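Local coordinates for protein 16S rRNA (adenine(1408)-N(1))-methyltransferase (Catenulispora acidiphila, PDB 4X1O) that binds S-adenosyl-L-methionine and probably uses it to methylate the N1 atom of a single adenine in 16S ribosomal RNA, at residues A[48-53]-A[71-76]; A[64-69]-A[100-105]; A[127-132]-A[160-165]; A[207-212]-A[229-234]. All blocks are in the same frame, centred on the assembly; numbering follows the deposited sequence.

Overall arrangement
All four contacts belong to one seven-stranded mixed sheet, ordered 3-2-1-4-5-7-6 as in class I methyltransferases, and they show how chemistry follows position in it. Contacts 1 and 3 are buried: contact 1 pairs two parallel inner strands through five backbone bonds, whereas contact 3 catches the last parallel pair as one strand leaves the sheet, with a single bond. Contact 2, partly buried, sets helix 60-68 against the turn before the outermost strand 103-107 and combines one asparagine hydrogen bond with packing of small apolar groups. It adjoins contact 1, because strand 103-107 is paired with strand 72-78. Contact 4, at the surface, is antiparallel, bulged and partly water-bridged; strand 229-239 joins it to contact 3.

Contact 1: residues A[48-53]-A[71-76]; sequences ERILVD and EWLVVG
Ile50, Leu51 and Val52 pair in parallel with Leu73, Val74 and Val75, the two inner strands of the first beta-alpha-beta unit in this Rossmann-like methyltransferase fold. The buried half is tight: Leu51 is held through both its backbone N, to Leu73 O at 2.8 Å, and its carbonyl O, to Val75 N at 2.7 Å. On one face of the sheet Val52 CG2 lies 4.0 Å from Val75 CB, in a layer that helix 37-46 covers over Ile50, Leu73 and Val75. On the other, Asp53 OD2 rests 3.7 Å from Val74 CG1 under helix 60-68, near Thr61 of the cofactor site. Toward Glu48 and Glu71 the packing becomes looser and more open to solvent. The two acids keep one backbone bond, Glu48 N to Glu71 O at 2.9 Å, while their like-charged carboxylates stay apart. Arg49, extended with CG anti to its N (chi1 -165°), lays its aliphatic chain over one face of the Trp72 indole and carries its guanidinium past it to a salt bridge with Glu123. Arg49 CB makes a CH-pi contact, 4.0 Å from the centroid of the five-membered ring of Trp72, and Glu48 OE1 sits at the indole edge, 3.7 Å from NE1.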
loop_
_atom_site.group_PDB
_atom_site.type_symbol
_atom_site.label_atom_id
_atom_site.label_comp_id
_atom_site.label_asym_id
_atom_site.label_seq_id
_atom_site.Cartn_x
_atom_site.Cartn_y
_atom_site.Cartn_z
ATOM N N GLU A 48 17.812 -3.911 -3.368
ATOM C CA GLU A 48 17.816 -3.415 -4.750
ATOM C C GLU A 48 16.710 -2.386 -4.933
ATOM O O GLU A 48 16.832 -1.437 -5.701
ATOM C CB GLU A 48 17.620 -4.565 -5.735
ATOM C CG GLU A 48 18.067 -4.263 -7.157
ATOM C CD GLU A 48 16.934 -3.817 -8.056
ATOM O OE1 GLU A 48 15.791 -4.274 -7.842
ATOM O OE2 GLU A 48 17.188 -3.015 -8.983
ATOM N N ARG A 49 15.628 -2.586 -4.203
ATOM C CA ARG A 49 14.460 -1.712 -4.281
ATOM C C ARG A 49 13.769 -1.772 -2.945
ATOM O O ARG A 49 13.751 -2.836 -2.319
ATOM C CB ARG A 49 13.518 -2.175 -5.396
ATOM C CG ARG A 49 12.462 -1.160 -5.814
ATOM C CD ARG A 49 11.724 -1.665 -7.068
ATOM N NE ARG A 49 10.759 -0.702 -7.601
ATOM C CZ ARG A 49 11.091 0.378 -8.299
ATOM N NH1 ARG A 49 12.369 0.645 -8.537
ATOM N NH2 ARG A 49 10.150 1.206 -8.751
ATOM N N ILE A 50 13.219 -0.649 -2.497
ATOM C CA ILE A 50 12.417 -0.630 -1.288
ATOM C C ILE A 50 10.987 -0.316 -1.674
ATOM O O ILE A 50 10.708 0.735 -2.254
ATOM C CB ILE A 50 12.914 0.396 -0.285
ATOM C CG1 ILE A 50 14.347 0.023 0.129
ATOM C CG2 ILE A 50 11.974 0.461 0.930
ATOM C CD1 ILE A 50 15.132 1.133 0.709
ATOM N N LEU A 51 10.095 -1.246 -1.367
ATOM C CA LEU A 51 8.691 -1.108 -1.711
ATOM C C LEU A 51 7.894 -0.888 -0.454
ATOM O O LEU A 51 8.024 -1.653 0.506
ATOM C CB LEU A 51 8.198 -2.358 -2.437
ATOM C CG LEU A 51 6.706 -2.487 -2.732
ATOM C CD1 LEU A 51 6.272 -1.432 -3.727
ATOM C CD2 LEU A 51 6.406 -3.880 -3.258
ATOM N N VAL A 52 7.094 0.168 -0.438
ATOM C CA VAL A 52 6.236 0.376 0.717
ATOM C C VAL A 52 4.791 0.156 0.280
ATOM O O VAL A 52 4.297 0.839 -0.615
ATOM C CB VAL A 52 6.426 1.766 1.338
ATOM C CG1 VAL A 52 5.382 1.996 2.447
ATOM C CG2 VAL A 52 7.839 1.885 1.921
ATOM N N ASP A 53 4.160 -0.850 0.888
ATOM C CA ASP A 53 2.741 -1.133 0.720
ATOM C C ASP A 53 1.976 -0.470 1.831
ATOM O O ASP A 53 2.080 -0.870 2.986
ATOM C CB ASP A 53 2.444 -2.624 0.748
ATOM C CG ASP A 53 3.070 -3.367 -0.394
ATOM O OD1 ASP A 53 3.121 -2.834 -1.520
ATOM O OD2 ASP A 53 3.507 -4.500 -0.151
ATOM N N GLU A 71 15.326 -9.645 -3.315
ATOM C CA GLU A 71 16.203 -8.483 -3.340
ATOM C C GLU A 71 15.454 -7.181 -2.993
ATOM O O GLU A 71 16.080 -6.132 -2.803
ATOM C CB GLU A 71 16.865 -8.370 -4.714
ATOM C CG GLU A 71 15.938 -7.883 -5.821
ATOM C CD GLU A 71 15.064 -8.963 -6.454
ATOM O OE1 GLU A 71 14.888 -10.051 -5.874
ATOM O OE2 GLU A 71 14.548 -8.714 -7.564
ATOM N N TRP A 72 14.128 -7.244 -2.932
ATOM C CA TRP A 72 13.337 -6.074 -2.518
ATOM C C TRP A 72 13.142 -6.062 -1.015
ATOM O O TRP A 72 12.877 -7.100 -0.416
ATOM C CB TRP A 72 11.942 -6.042 -3.153
ATOM C CG TRP A 72 11.897 -5.868 -4.635
ATOM C CD1 TRP A 72 12.949 -5.713 -5.484
ATOM C CD2 TRP A 72 10.713 -5.839 -5.444
ATOM N NE1 TRP A 72 12.493 -5.591 -6.781
ATOM C CE2 TRP A 72 11.123 -5.670 -6.778
ATOM C CE3 TRP A 72 9.347 -5.945 -5.162
ATOM C CZ2 TRP A 72 10.211 -5.594 -7.836
ATOM C CZ3 TRP A 72 8.439 -5.875 -6.215
ATOM C CH2 TRP A 72 8.881 -5.705 -7.532
ATOM N N LEU A 73 13.238 -4.882 -0.412
ATOM C CA LEU A 73 12.789 -4.721 0.962
ATOM C C LEU A 73 11.317 -4.313 0.887
ATOM O O LEU A 73 10.995 -3.267 0.338
ATOM C CB LEU A 73 13.625 -3.673 1.687
ATOM C CG LEU A 73 13.346 -3.516 3.187
ATOM C CD1 LEU A 73 13.653 -4.806 3.937
ATOM C CD2 LEU A 73 14.179 -2.367 3.745
ATOM N N VAL A 74 10.429 -5.169 1.384
ATOM C CA VAL A 74 9.001 -4.954 1.245
ATOM C C VAL A 74 8.480 -4.520 2.597
ATOM O O VAL A 74 8.546 -5.273 3.556
ATOM C CB VAL A 74 8.276 -6.227 0.769
ATOM C CG1 VAL A 74 6.756 -5.999 0.726
ATOM C CG2 VAL A 74 8.812 -6.660 -0.594
ATOM N N VAL A 75 7.982 -3.296 2.675
ATOM C CA VAL A 75 7.563 -2.728 3.950
ATOM C C VAL A 75 6.066 -2.544 3.937
ATOM O O VAL A 75 5.569 -1.732 3.176
ATOM C CB VAL A 75 8.234 -1.366 4.205
ATOM C CG1 VAL A 75 7.888 -0.844 5.586
ATOM C CG2 VAL A 75 9.740 -1.509 4.027
ATOM N N GLY A 76 5.351 -3.287 4.777
ATOM C CA GLY A 76 3.913 -3.135 4.842
ATOM C C GLY A 76 3.555 -2.238 6.006
ATOM O O GLY A 76 4.014 -2.458 7.121
#

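Contact 2: residues A[64-69]-A[100-105]; sequences RQAIAH and APNLVL
Asn102 turns its amide toward the last turn of helix 60-68 and donates from ND2 to Ala66 O at 3.0 Å. The N-H points almost straight at its target (172°), and the acceptor lies in the plane of the asparagine amide. At the Ala66 carbonyl, however, the donor arrives from the flank, at a C=O...N angle of 113°. A chi1 of 56° places CG of Asn102 between its own backbone N and carbonyl carbon, directing the amide off the turn toward Ala66 and the helix end. The same ND2 also bonds to Trp72 O, so one amide nitrogen links the helix end to the start of strand 72-78. His69 O comes close to this nitrogen as well, but at an angle too poor to count. Next to this hydrogen bond, the methyl of Ala66 faces the incoming segment and meets OD1 of Asn102 at 3.7 Å, while beside it CB of Leu103 lies 3.9 Å from CB of Ala66. The setting is the Rossmann-like layer in which helix 60-68 packs on one face of the sheet and the type I turn from Ala100 to Leu103 delivers the chain into the outermost strand, 103-107. That turn is closed by Leu103 N bonding to Ala100 O at 3.1 Å. Ile67 starts from the far side: its CB points away, yet two successive bends, at chi1 and chi2, bring the end of the chain back, and its CD1 touches Ala100 CB at 3.8 Å, a methyl that also lies 4.2 Å from Ala66 CB.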
loop_
_atom_site.group_PDB
_atom_site.type_symbol
_atom_site.label_atom_id
_atom_site.label_comp_id
_atom_site.label_asym_id
_atom_site.label_seq_id
_atom_site.Cartn_x
_atom_site.Cartn_y
_atom_site.Cartn_z
ATOM N N ARG A 64 3.754 -12.200 -0.473
ATOM C CA ARG A 64 3.996 -12.784 -1.779
ATOM C C ARG A 64 4.974 -11.945 -2.601
ATOM O O ARG A 64 5.781 -12.510 -3.328
ATOM C CB ARG A 64 2.676 -12.975 -2.543
ATOM C CG ARG A 64 1.763 -14.035 -1.916
ATOM C CD ARG A 64 0.539 -14.331 -2.786
ATOM N NE ARG A 64 0.923 -14.939 -4.058
ATOM C CZ ARG A 64 0.482 -14.535 -5.244
ATOM N NH1 ARG A 64 -0.373 -13.523 -5.326
ATOM N NH2 ARG A 64 0.890 -15.149 -6.349
ATOM N N GLN A 65 4.898 -10.616 -2.493
ATOM C CA GLN A 65 5.904 -9.760 -3.117
ATOM C C GLN A 65 7.301 -10.051 -2.588
ATOM O O GLN A 65 8.249 -10.154 -3.349
ATOM C CB GLN A 65 5.591 -8.289 -2.888
ATOM C CG GLN A 65 4.364 -7.793 -3.627
ATOM C CD GLN A 65 3.926 -6.443 -3.115
ATOM O OE1 GLN A 65 4.278 -6.055 -2.004
ATOM N NE2 GLN A 65 3.179 -5.709 -3.930
ATOM N N ALA A 66 7.411 -10.139 -1.266
ATOM C CA ALA A 66 8.696 -10.385 -0.629
ATOM C C ALA A 66 9.268 -11.728 -1.081
ATOM O O ALA A 66 10.469 -11.843 -1.324
ATOM C CB ALA A 66 8.550 -10.334 0.898
ATOM N N ILE A 67 8.409 -12.740 -1.189
ATOM C CA ILE A 67 8.863 -14.074 -1.575
ATOM C C ILE A 67 9.334 -14.051 -3.033
ATOM O O ILE A 67 10.367 -14.654 -3.374
ATOM C CB ILE A 67 7.750 -15.139 -1.396
ATOM C CG1 ILE A 67 7.361 -15.286 0.082
ATOM C CG2 ILE A 67 8.200 -16.492 -1.957
ATOM C CD1 ILE A 67 8.473 -15.883 0.920
ATOM N N ALA A 68 8.600 -13.340 -3.881
ATOM C CA ALA A 68 8.917 -13.297 -5.311
ATOM C C ALA A 68 10.181 -12.489 -5.575
ATOM O O ALA A 68 10.900 -12.742 -6.541
ATOM C CB ALA A 68 7.757 -12.713 -6.102
ATOM N N HIS A 69 10.445 -11.521 -4.715
ATOM C CA HIS A 69 11.552 -10.593 -4.918
ATOM C C HIS A 69 12.411 -10.463 -3.675
ATOM O O HIS A 69 12.312 -9.475 -2.955
ATOM C CB HIS A 69 11.028 -9.216 -5.310
ATOM C CG HIS A 69 10.183 -9.227 -6.548
ATOM N ND1 HIS A 69 10.724 -9.292 -7.813
ATOM C CD2 HIS A 69 8.839 -9.212 -6.714
ATOM C CE1 HIS A 69 9.752 -9.295 -8.708
ATOM N NE2 HIS A 69 8.597 -9.247 -8.066
ATOM N N ALA A 100 10.390 -14.980 5.160
ATOM C CA ALA A 100 10.609 -13.842 4.267
ATOM C C ALA A 100 11.270 -12.734 5.074
ATOM O O ALA A 100 10.598 -11.845 5.609
ATOM C CB ALA A 100 9.286 -13.367 3.649
ATOM N N PRO A 101 12.596 -12.800 5.198
ATOM C CA PRO A 101 13.340 -11.893 6.069
ATOM C C PRO A 101 13.355 -10.491 5.507
ATOM O O PRO A 101 13.662 -9.554 6.242
ATOM C CB PRO A 101 14.747 -12.501 6.093
ATOM C CG PRO A 101 14.860 -13.178 4.766
ATOM C CD PRO A 101 13.490 -13.750 4.502
ATOM N N ASN A 102 12.995 -10.338 4.229
ATOM C CA ASN A 102 12.923 -9.017 3.612
ATOM C C ASN A 102 11.568 -8.337 3.721
ATOM O O ASN A 102 11.340 -7.304 3.083
ATOM C CB ASN A 102 13.275 -9.117 2.131
ATOM C CG ASN A 102 12.388 -10.107 1.383
ATOM O OD1 ASN A 102 11.968 -11.134 1.925
ATOM N ND2 ASN A 102 12.128 -9.818 0.115
ATOM N N LEU A 103 10.652 -8.955 4.458
ATOM C CA LEU A 103 9.368 -8.347 4.749
ATOM C C LEU A 103 9.403 -7.673 6.122
ATOM O O LEU A 103 9.769 -8.281 7.146
ATOM C CB LEU A 103 8.253 -9.398 4.677
ATOM C CG LEU A 103 6.843 -8.921 4.987
ATOM C CD1 LEU A 103 6.388 -7.986 3.836
ATOM C CD2 LEU A 103 5.893 -10.092 5.126
ATOM N N VAL A 104 9.036 -6.405 6.140
ATOM C CA VAL A 104 8.948 -5.642 7.364
ATOM C C VAL A 104 7.519 -5.138 7.530
ATOM O O VAL A 104 7.013 -4.391 6.689
ATOM C CB VAL A 104 9.929 -4.446 7.367
ATOM C CG1 VAL A 104 9.850 -3.715 8.697
ATOM C CG2 VAL A 104 11.358 -4.926 7.116
ATOM N N LEU A 105 6.866 -5.550 8.613
ATOM C CA LEU A 105 5.487 -5.146 8.845
ATOM C C LEU A 105 5.447 -4.096 9.943
ATOM O O LEU A 105 5.786 -4.372 11.098
ATOM C CB LEU A 105 4.625 -6.358 9.208
ATOM C CG LEU A 105 4.621 -7.420 8.102
ATOM C CD1 LEU A 105 3.954 -8.723 8.568
ATOM C CD2 LEU A 105 3.970 -6.893 6.828
#

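Contact 3: residues A[127-132]-A[160-165]; sequences LMPWGK and ISIGTS
Pro129 overlaps Ile162 with one edge of its ring: CG stands 4.0 Å from CG1 of the isoleucine, and the two side chains cross at about a right angle. Pro129 CD comes within 3.4 Å of Ser161 O, an oxygen already engaged by Met128 N at 2.8 Å. That bond is bent at its hydrogen (145°) but runs nearly along the C=O axis, so the carbonyl of Ser161 meets a peptide N-H and a proline methylene from consecutive residues. Leu127 and Ser161 form a parallel bridge here, with CD2 of the leucine lying 4.0 Å from OG of the serine. Beyond it the chain departs from the sheet: Met128 adopts left-handed backbone angles (phi 49°), and the path turns toward helix 131-139, whose Leu134 and Val137 back onto Ile162. This is the carboxyl end of the fourth strand of the class I methyltransferase fold, the edge of the sheet along which such enzymes hold their cofactor; accordingly, Met128 neighbours Ser217, which binds S-adenosyl-L-homocysteine, and Pro129 neighbours Leu133, which binds S-adenosyl-L-methionine, although neither ligand is present in this model. The methionine side chain starts away from strand 157-163, but its bend at chi2 (-72°) brings SD of Met128 round to lie 3.8 Å from Gly163 N.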
loop_
_atom_site.group_PDB
_atom_site.type_symbol
_atom_site.label_atom_id
_atom_site.label_comp_id
_atom_site.label_asym_id
_atom_site.label_seq_id
_atom_site.Cartn_x
_atom_site.Cartn_y
_atom_site.Cartn_z
ATOM N N LEU A 127 -2.889 -0.744 -2.363
ATOM C CA LEU A 127 -3.672 -1.767 -3.034
ATOM C C LEU A 127 -4.940 -2.090 -2.246
ATOM O O LEU A 127 -4.882 -2.434 -1.061
ATOM C CB LEU A 127 -2.822 -3.031 -3.239
ATOM C CG LEU A 127 -1.440 -2.836 -3.877
ATOM C CD1 LEU A 127 -0.705 -4.175 -3.973
ATOM C CD2 LEU A 127 -1.544 -2.172 -5.256
ATOM N N MET A 128 -6.094 -1.969 -2.895
ATOM C CA MET A 128 -7.367 -2.248 -2.210
ATOM C C MET A 128 -7.500 -1.557 -0.838
ATOM O O MET A 128 -7.715 -2.213 0.183
ATOM C CB MET A 128 -7.542 -3.758 -2.022
ATOM C CG MET A 128 -7.640 -4.538 -3.326
ATOM S SD MET A 128 -9.213 -4.263 -4.163
ATOM C CE MET A 128 -10.348 -4.911 -2.939
ATOM N N PRO A 129 -7.370 -0.234 -0.803
ATOM C CA PRO A 129 -7.457 0.500 0.463
ATOM C C PRO A 129 -8.865 0.506 1.054
ATOM O O PRO A 129 -9.847 0.386 0.310
ATOM C CB PRO A 129 -7.042 1.922 0.067
ATOM C CG PRO A 129 -7.463 2.032 -1.338
ATOM C CD PRO A 129 -7.180 0.672 -1.948
ATOM N N TRP A 130 -8.935 0.586 2.380
ATOM C CA TRP A 130 -10.190 0.751 3.111
ATOM C C TRP A 130 -10.091 1.894 4.107
ATOM O O TRP A 130 -9.015 2.458 4.318
ATOM C CB TRP A 130 -10.552 -0.534 3.857
ATOM C CG TRP A 130 -10.756 -1.681 2.974
ATOM C CD1 TRP A 130 -9.861 -2.681 2.709
ATOM C CD2 TRP A 130 -11.930 -1.975 2.209
ATOM N NE1 TRP A 130 -10.410 -3.578 1.826
ATOM C CE2 TRP A 130 -11.676 -3.168 1.503
ATOM C CE3 TRP A 130 -13.169 -1.346 2.053
ATOM C CZ2 TRP A 130 -12.620 -3.749 0.660
ATOM C CZ3 TRP A 130 -14.102 -1.921 1.212
ATOM C CH2 TRP A 130 -13.820 -3.111 0.525
ATOM N N GLY A 131 -11.218 2.236 4.730
ATOM C CA GLY A 131 -11.228 3.222 5.794
ATOM C C GLY A 131 -10.690 4.582 5.395
ATOM O O GLY A 131 -10.928 5.041 4.289
ATOM N N LYS A 132 -9.961 5.209 6.310
ATOM C CA LYS A 132 -9.422 6.550 6.107
ATOM C C LYS A 132 -8.484 6.622 4.896
ATOM O O LYS A 132 -8.433 7.624 4.172
ATOM C CB LYS A 132 -8.686 7.004 7.372
ATOM C CG LYS A 132 -8.148 8.411 7.289
ATOM C CD LYS A 132 -8.315 9.112 8.627
ATOM C CE LYS A 132 -8.570 10.592 8.435
ATOM N NZ LYS A 132 -7.383 11.238 7.820
ATOM N N ILE A 160 -1.969 3.211 -7.215
ATOM C CA ILE A 160 -3.160 3.037 -6.395
ATOM C C ILE A 160 -4.108 2.134 -7.158
ATOM O O ILE A 160 -4.317 2.330 -8.356
ATOM C CB ILE A 160 -3.848 4.371 -6.080
ATOM C CG1 ILE A 160 -2.917 5.290 -5.293
ATOM C CG2 ILE A 160 -5.147 4.146 -5.310
ATOM C CD1 ILE A 160 -3.465 6.711 -5.193
ATOM N N SER A 161 -4.660 1.137 -6.478
ATOM C CA SER A 161 -5.568 0.194 -7.122
ATOM C C SER A 161 -6.809 0.083 -6.275
ATOM O O SER A 161 -6.758 -0.401 -5.135
ATOM C CB SER A 161 -4.921 -1.189 -7.297
ATOM O OG SER A 161 -3.934 -1.182 -8.316
ATOM N N ILE A 162 -7.928 0.546 -6.812
ATOM C CA ILE A 162 -9.182 0.509 -6.066
ATOM C C ILE A 162 -10.200 -0.345 -6.815
ATOM O O ILE A 162 -10.504 -0.078 -7.968
ATOM C CB ILE A 162 -9.744 1.936 -5.851
ATOM C CG1 ILE A 162 -8.761 2.798 -5.046
ATOM C CG2 ILE A 162 -11.105 1.893 -5.151
ATOM C CD1 ILE A 162 -9.084 4.270 -5.092
ATOM N N GLY A 163 -10.726 -1.379 -6.171
ATOM C CA GLY A 163 -11.781 -2.162 -6.799
ATOM C C GLY A 163 -13.073 -1.367 -6.866
ATOM O O GLY A 163 -13.494 -0.777 -5.881
ATOM N N THR A 164 -13.710 -1.345 -8.032
ATOM C CA THR A 164 -14.873 -0.486 -8.219
ATOM C C THR A 164 -16.157 -1.083 -7.658
ATOM O O THR A 164 -17.186 -0.403 -7.593
ATOM C CB THR A 164 -15.094 -0.173 -9.703
ATOM O OG1 THR A 164 -15.280 -1.398 -10.410
ATOM C CG2 THR A 164 -13.888 0.564 -10.275
ATOM N N SER A 165 -16.110 -2.344 -7.241
ATOM C CA SER A 165 -17.296 -2.973 -6.677
ATOM C C SER A 165 -17.708 -2.314 -5.365
ATOM O O SER A 165 -18.827 -2.506 -4.898
ATOM C CB SER A 165 -17.073 -4.471 -6.460
ATOM O OG SER A 165 -16.084 -4.697 -5.474
#

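Contact 4: residues A[207-212]-A[229-234]; sequences LVPHTD and TETVLH
Thr211 leans across Val232, their side chains crossing at about a right angle. CB of Thr211 lies 3.3 Å from Glu230 O and 3.7 Å from Val232 CG2. From CB the chain forks. The methyl CG2, anti to the backbone N, stays beside Val232 CG2 at 3.9 Å, while OG1 (chi1 -66°) turns back along its own strand and donates to Val208 O at 2.8 Å. Val232 N reaches that same oxygen at 3.1 Å from the opposite face of the carbonyl plane, so two donors pin Val208 O between them, neither lying in the plane. The hydroxyl thereby braces a beta bulge in the antiparallel pair 200-212 and 229-239, the last two strands to enter the class I methyltransferase sheet: Pro209 and His210 are set against the single residue Thr231, and His210 takes left-handed backbone angles. Regular pairing resumes at Thr211, whose N bonds to Glu230 O at 2.9 Å. Nearby, Ser165 holds the Glu230 carboxylate. At the bulge a water accepts from His210 N at 2.9 Å and hydrogen-bonds Thr231 OG1 at 2.7 Å, bridging the strands where direct backbone pairing is interrupted.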
loop_
_atom_site.group_PDB
_atom_site.type_symbol
_atom_site.label_atom_id
_atom_site.label_comp_id
_atom_site.label_asym_id
_atom_site.label_seq_id
_atom_site.Cartn_x
_atom_site.Cartn_y
_atom_site.Cartn_z
ATOM N N LEU A 207 -9.454 2.435 -15.918
ATOM C CA LEU A 207 -10.086 1.226 -15.433
ATOM C C LEU A 207 -9.421 0.031 -16.073
ATOM O O LEU A 207 -9.077 0.052 -17.258
ATOM C CB LEU A 207 -11.588 1.212 -15.742
ATOM C CG LEU A 207 -12.438 2.208 -14.966
ATOM C CD1 LEU A 207 -13.877 2.115 -15.425
ATOM C CD2 LEU A 207 -12.343 1.913 -13.470
ATOM N N VAL A 208 -9.242 -1.024 -15.288
ATOM C CA VAL A 208 -8.731 -2.259 -15.837
ATOM C C VAL A 208 -9.715 -3.366 -15.452
ATOM O O VAL A 208 -9.645 -3.928 -14.352
ATOM C CB VAL A 208 -7.309 -2.572 -15.340
ATOM C CG1 VAL A 208 -6.799 -3.827 -16.000
ATOM C CG2 VAL A 208 -6.357 -1.394 -15.607
ATOM N N PRO A 209 -10.674 -3.647 -16.337
ATOM C CA PRO A 209 -11.644 -4.721 -16.126
ATOM C C PRO A 209 -10.949 -6.056 -16.019
ATOM O O PRO A 209 -9.864 -6.232 -16.589
ATOM C CB PRO A 209 -12.519 -4.660 -17.385
ATOM C CG PRO A 209 -12.418 -3.199 -17.803
ATOM C CD PRO A 209 -10.974 -2.879 -17.563
ATOM N N HIS A 210 -11.577 -6.966 -15.282
ATOM C CA HIS A 210 -11.108 -8.345 -15.135
ATOM C C HIS A 210 -9.672 -8.459 -14.622
ATOM O O HIS A 210 -8.901 -9.314 -15.060
ATOM C CB HIS A 210 -11.290 -9.076 -16.458
ATOM C CG HIS A 210 -12.719 -9.124 -16.898
ATOM N ND1 HIS A 210 -13.177 -8.464 -18.018
ATOM C CD2 HIS A 210 -13.806 -9.697 -16.326
ATOM C CE1 HIS A 210 -14.479 -8.660 -18.140
ATOM N NE2 HIS A 210 -14.886 -9.406 -17.126
ATOM N N THR A 211 -9.338 -7.612 -13.657
ATOM C CA THR A 211 -8.062 -7.699 -12.950
ATOM C C THR A 211 -8.129 -8.880 -11.988
ATOM O O THR A 211 -9.095 -9.014 -11.250
ATOM C CB THR A 211 -7.749 -6.414 -12.163
ATOM O OG1 THR A 211 -7.540 -5.324 -13.070
ATOM C CG2 THR A 211 -6.483 -6.588 -11.303
ATOM N N ASP A 212 -7.118 -9.742 -12.015
ATOM C CA ASP A 212 -7.042 -10.863 -11.079
ATOM C C ASP A 212 -6.876 -10.326 -9.658
ATOM O O ASP A 212 -5.915 -9.618 -9.368
ATOM C CB ASP A 212 -5.882 -11.791 -11.454
ATOM C CG ASP A 212 -5.682 -12.923 -10.460
ATOM O OD1 ASP A 212 -6.641 -13.287 -9.747
ATOM O OD2 ASP A 212 -4.553 -13.459 -10.400
ATOM N N THR A 229 -12.032 -12.071 -10.192
ATOM C CA THR A 229 -11.553 -10.846 -10.803
ATOM C C THR A 229 -12.440 -9.682 -10.414
ATOM O O THR A 229 -13.564 -9.874 -9.948
ATOM C CB THR A 229 -11.508 -10.920 -12.350
ATOM O OG1 THR A 229 -12.843 -10.942 -12.872
ATOM C CG2 THR A 229 -10.748 -12.135 -12.832
ATOM N N GLU A 230 -11.938 -8.480 -10.657
ATOM C CA GLU A 230 -12.705 -7.275 -10.425
ATOM C C GLU A 230 -12.208 -6.175 -11.343
ATOM O O GLU A 230 -11.072 -6.208 -11.814
ATOM C CB GLU A 230 -12.595 -6.835 -8.964
ATOM C CG GLU A 230 -13.532 -5.695 -8.595
ATOM C CD GLU A 230 -13.493 -5.356 -7.126
ATOM O OE1 GLU A 230 -12.935 -6.145 -6.339
ATOM O OE2 GLU A 230 -14.028 -4.295 -6.763
ATOM N N THR A 231 -13.075 -5.211 -11.625
ATOM C CA THR A 231 -12.631 -4.019 -12.310
ATOM C C THR A 231 -11.915 -3.130 -11.316
ATOM O O THR A 231 -12.442 -2.835 -10.243
ATOM C CB THR A 231 -13.799 -3.256 -12.927
ATOM O OG1 THR A 231 -14.468 -4.104 -13.868
ATOM C CG2 THR A 231 -13.288 -2.023 -13.638
ATOM N N VAL A 232 -10.712 -2.708 -11.670
ATOM C CA VAL A 232 -9.906 -1.894 -10.787
ATOM C C VAL A 232 -9.683 -0.522 -11.379
ATOM O O VAL A 232 -9.350 -0.409 -12.551
ATOM C CB VAL A 232 -8.553 -2.583 -10.509
ATOM C CG1 VAL A 232 -7.574 -1.637 -9.800
ATOM C CG2 VAL A 232 -8.790 -3.839 -9.699
ATOM N N LEU A 233 -9.871 0.513 -10.565
ATOM C CA LEU A 233 -9.444 1.854 -10.940
ATOM C C LEU A 233 -7.979 1.969 -10.571
ATOM O O LEU A 233 -7.606 1.802 -9.410
ATOM C CB LEU A 233 -10.270 2.922 -10.236
ATOM C CG LEU A 233 -9.852 4.373 -10.456
ATOM C CD1 LEU A 233 -10.025 4.776 -11.905
ATOM C CD2 LEU A 233 -10.648 5.293 -9.536
ATOM N N HIS A 234 -7.147 2.212 -11.573
ATOM C CA HIS A 234 -5.719 2.239 -11.357
ATOM C C HIS A 234 -5.180 3.625 -11.612
ATOM O O HIS A 234 -5.419 4.197 -12.673
ATOM C CB HIS A 234 -5.023 1.225 -12.268
ATOM C CG HIS A 234 -3.592 0.986 -11.913
ATOM N ND1 HIS A 234 -2.554 1.670 -12.510
ATOM C CD2 HIS A 234 -3.026 0.154 -11.009
ATOM C CE1 HIS A 234 -1.410 1.263 -11.992
ATOM N NE2 HIS A 234 -1.665 0.343 -11.079
HETATM O O HOH W 1 -14.251 -6.741 -14.316
#